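Metazoan TIR-STING fusion (Crassostrea gigas, PDB 6WT6) joins a TIR domain to a STING-type ligand-binding domain in one chain, a fusion of two domain types linked with innate immune signalling. Local coordinates at residues Q201-V205 / N206-G210. Sequence-based numbering, arbitrary orientation.
Sequences QWRRV and NNAEG
Asn206 lays its amide flat against one face of the Trp202 indole, the two planes 7° apart and Asn206 ND2 poised 3.7 Å above the plane over the ring centre. Asn206 CB adds a CH-pi contact, 3.9 Å from the centroid of the six-membered ring of Trp202. With CG anti to the carbonyl carbon (chi1 -79°), the amide swings back over the helix end, where Asn206 ND2 donates to Trp202 O at 2.9 Å; the N-H...O angle is 138°, a bend consistent with the amide stacking on the ring and bonding at the same time. Beside this pair Arg203 O receives Ala208 N at 3.1 Å, plus a weak bond from Asn206 N, so the last turn of helix is closed by the chain that follows it. Ala208 CB of this buried residue packs 3.7 Å from Arg203 CG. The side of the exposed Glu209 is looser and reaches water. Its carboxylate, bent back at chi2, stands well off the Arg203 guanidinium plane, and Glu209 OE1 forms only a long salt bridge to Arg203 NE, 3.8 Å. A water donating to Glu209 OE2 at 2.6 Å and weakly accepting from Arg203 NE bridges the two. Arg203 NH1 instead bonds Met212 O. This bond joins the C-terminal end of helix 176-204 directly to the start of strand 212-221 in the mixed sheet, while 206-210 forms the surface turn between them in the STING-type domain.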
loop_
_atom_site.group_PDB
_atom_site.type_symbol
_atom_site.label_atom_id
_atom_site.label_comp_id
_atom_site.label_asym_id
_atom_site.label_seq_id
_atom_site.Cartn_x
_atom_site.Cartn_y
_atom_site.Cartn_z
ATOM N N GLN A 201 -25.438 23.204 5.612
ATOM C CA GLN A 201 -25.572 24.295 6.570
ATOM C C GLN A 201 -24.799 25.522 6.108
ATOM O O GLN A 201 -25.301 26.649 6.185
ATOM C CB GLN A 201 -25.102 23.855 7.955
ATOM C CG GLN A 201 -25.087 24.986 8.968
ATOM C CD GLN A 201 -24.638 24.535 10.344
ATOM O OE1 GLN A 201 -25.212 23.615 10.929
ATOM N NE2 GLN A 201 -23.606 25.186 10.871
ATOM N N TRP A 202 -23.570 25.323 5.623
ATOM C CA TRP A 202 -22.800 26.441 5.086
ATOM C C TRP A 202 -23.488 27.025 3.860
ATOM O O TRP A 202 -23.607 28.247 3.718
ATOM C CB TRP A 202 -21.378 25.989 4.743
ATOM C CG TRP A 202 -20.436 27.127 4.440
ATOM C CD1 TRP A 202 -19.531 27.690 5.296
ATOM C CD2 TRP A 202 -20.317 27.845 3.204
ATOM N NE1 TRP A 202 -18.857 28.709 4.668
ATOM C CE2 TRP A 202 -19.319 28.824 3.383
ATOM C CE3 TRP A 202 -20.954 27.752 1.962
ATOM C CZ2 TRP A 202 -18.943 29.703 2.366
ATOM C CZ3 TRP A 202 -20.579 28.628 0.952
ATOM C CH2 TRP A 202 -19.584 29.590 1.163
ATOM N N ARG A 203 -23.951 26.155 2.960
ATOM C CA ARG A 203 -24.636 26.608 1.756
ATOM C C ARG A 203 -25.882 27.413 2.098
ATOM O O ARG A 203 -26.185 28.418 1.441
ATOM C CB ARG A 203 -25.000 25.401 0.896
ATOM C CG ARG A 203 -25.776 25.733 -0.354
ATOM C CD ARG A 203 -26.007 24.479 -1.166
ATOM N NE ARG A 203 -26.921 23.558 -0.497
ATOM C CZ ARG A 203 -27.221 22.348 -0.954
ATOM N NH1 ARG A 203 -26.669 21.906 -2.077
ATOM N NH2 ARG A 203 -28.075 21.580 -0.294
ATOM N N ARG A 204 -26.609 26.990 3.131
ATOM C CA ARG A 204 -27.865 27.643 3.483
ATOM C C ARG A 204 -27.635 29.077 3.945
ATOM O O ARG A 204 -28.327 30.002 3.506
ATOM C CB ARG A 204 -28.574 26.829 4.566
ATOM C CG ARG A 204 -29.929 27.351 4.977
ATOM C CD ARG A 204 -30.558 26.432 6.015
ATOM N NE ARG A 204 -31.896 26.876 6.393
ATOM C CZ ARG A 204 -32.999 26.579 5.714
ATOM N NH1 ARG A 204 -32.927 25.834 4.618
ATOM N NH2 ARG A 204 -34.177 27.029 6.128
ATOM N N VAL A 205 -26.653 29.284 4.821
ATOM C CA VAL A 205 -26.480 30.574 5.479
ATOM C C VAL A 205 -25.533 31.467 4.690
ATOM O O VAL A 205 -25.140 32.538 5.163
ATOM C CB VAL A 205 -25.984 30.390 6.925
ATOM C CG1 VAL A 205 -26.956 29.517 7.703
ATOM C CG2 VAL A 205 -24.584 29.798 6.940
ATOM N N ASN A 206 -25.164 31.043 3.483
ATOM C CA ASN A 206 -24.317 31.846 2.610
ATOM C C ASN A 206 -24.962 32.116 1.258
ATOM O O ASN A 206 -24.290 32.636 0.359
ATOM C CB ASN A 206 -22.953 31.175 2.417
ATOM C CG ASN A 206 -22.024 31.395 3.598
ATOM O OD1 ASN A 206 -21.100 32.204 3.529
ATOM N ND2 ASN A 206 -22.269 30.678 4.689
ATOM N N ASN A 207 -26.243 31.781 1.094
ATOM C CA ASN A 207 -26.983 32.046 -0.143
ATOM C C ASN A 207 -26.339 31.357 -1.341
ATOM O O ASN A 207 -26.305 31.896 -2.449
ATOM C CB ASN A 207 -27.127 33.548 -0.397
ATOM C CG ASN A 207 -28.289 34.156 0.354
ATOM O OD1 ASN A 207 -29.372 33.572 0.425
ATOM N ND2 ASN A 207 -28.073 35.337 0.920
ATOM N N ALA A 208 -25.816 30.153 -1.118
ATOM C CA ALA A 208 -25.266 29.337 -2.189
ATOM C C ALA A 208 -26.259 28.293 -2.679
ATOM O O ALA A 208 -25.862 27.342 -3.362
ATOM C CB ALA A 208 -23.972 28.663 -1.736
ATOM N N GLU A 209 -27.536 28.447 -2.335
ATOM C CA GLU A 209 -28.546 27.473 -2.726
ATOM C C GLU A 209 -28.650 27.393 -4.244
ATOM O O GLU A 209 -28.789 28.413 -4.925
ATOM C CB GLU A 209 -29.899 27.846 -2.119
ATOM C CG GLU A 209 -29.935 27.797 -0.598
ATOM C CD GLU A 209 -29.915 26.377 -0.056
ATOM O OE1 GLU A 209 -30.212 25.442 -0.828
ATOM O OE2 GLU A 209 -29.605 26.197 1.141
ATOM N N GLY A 210 -28.586 26.170 -4.770
ATOM C CA GLY A 210 -28.595 25.945 -6.198
ATOM C C GLY A 210 -27.279 26.205 -6.894
ATOM O O GLY A 210 -27.151 25.881 -8.082
HETATM O O HOH W 1 -29.088 23.837 2.103
#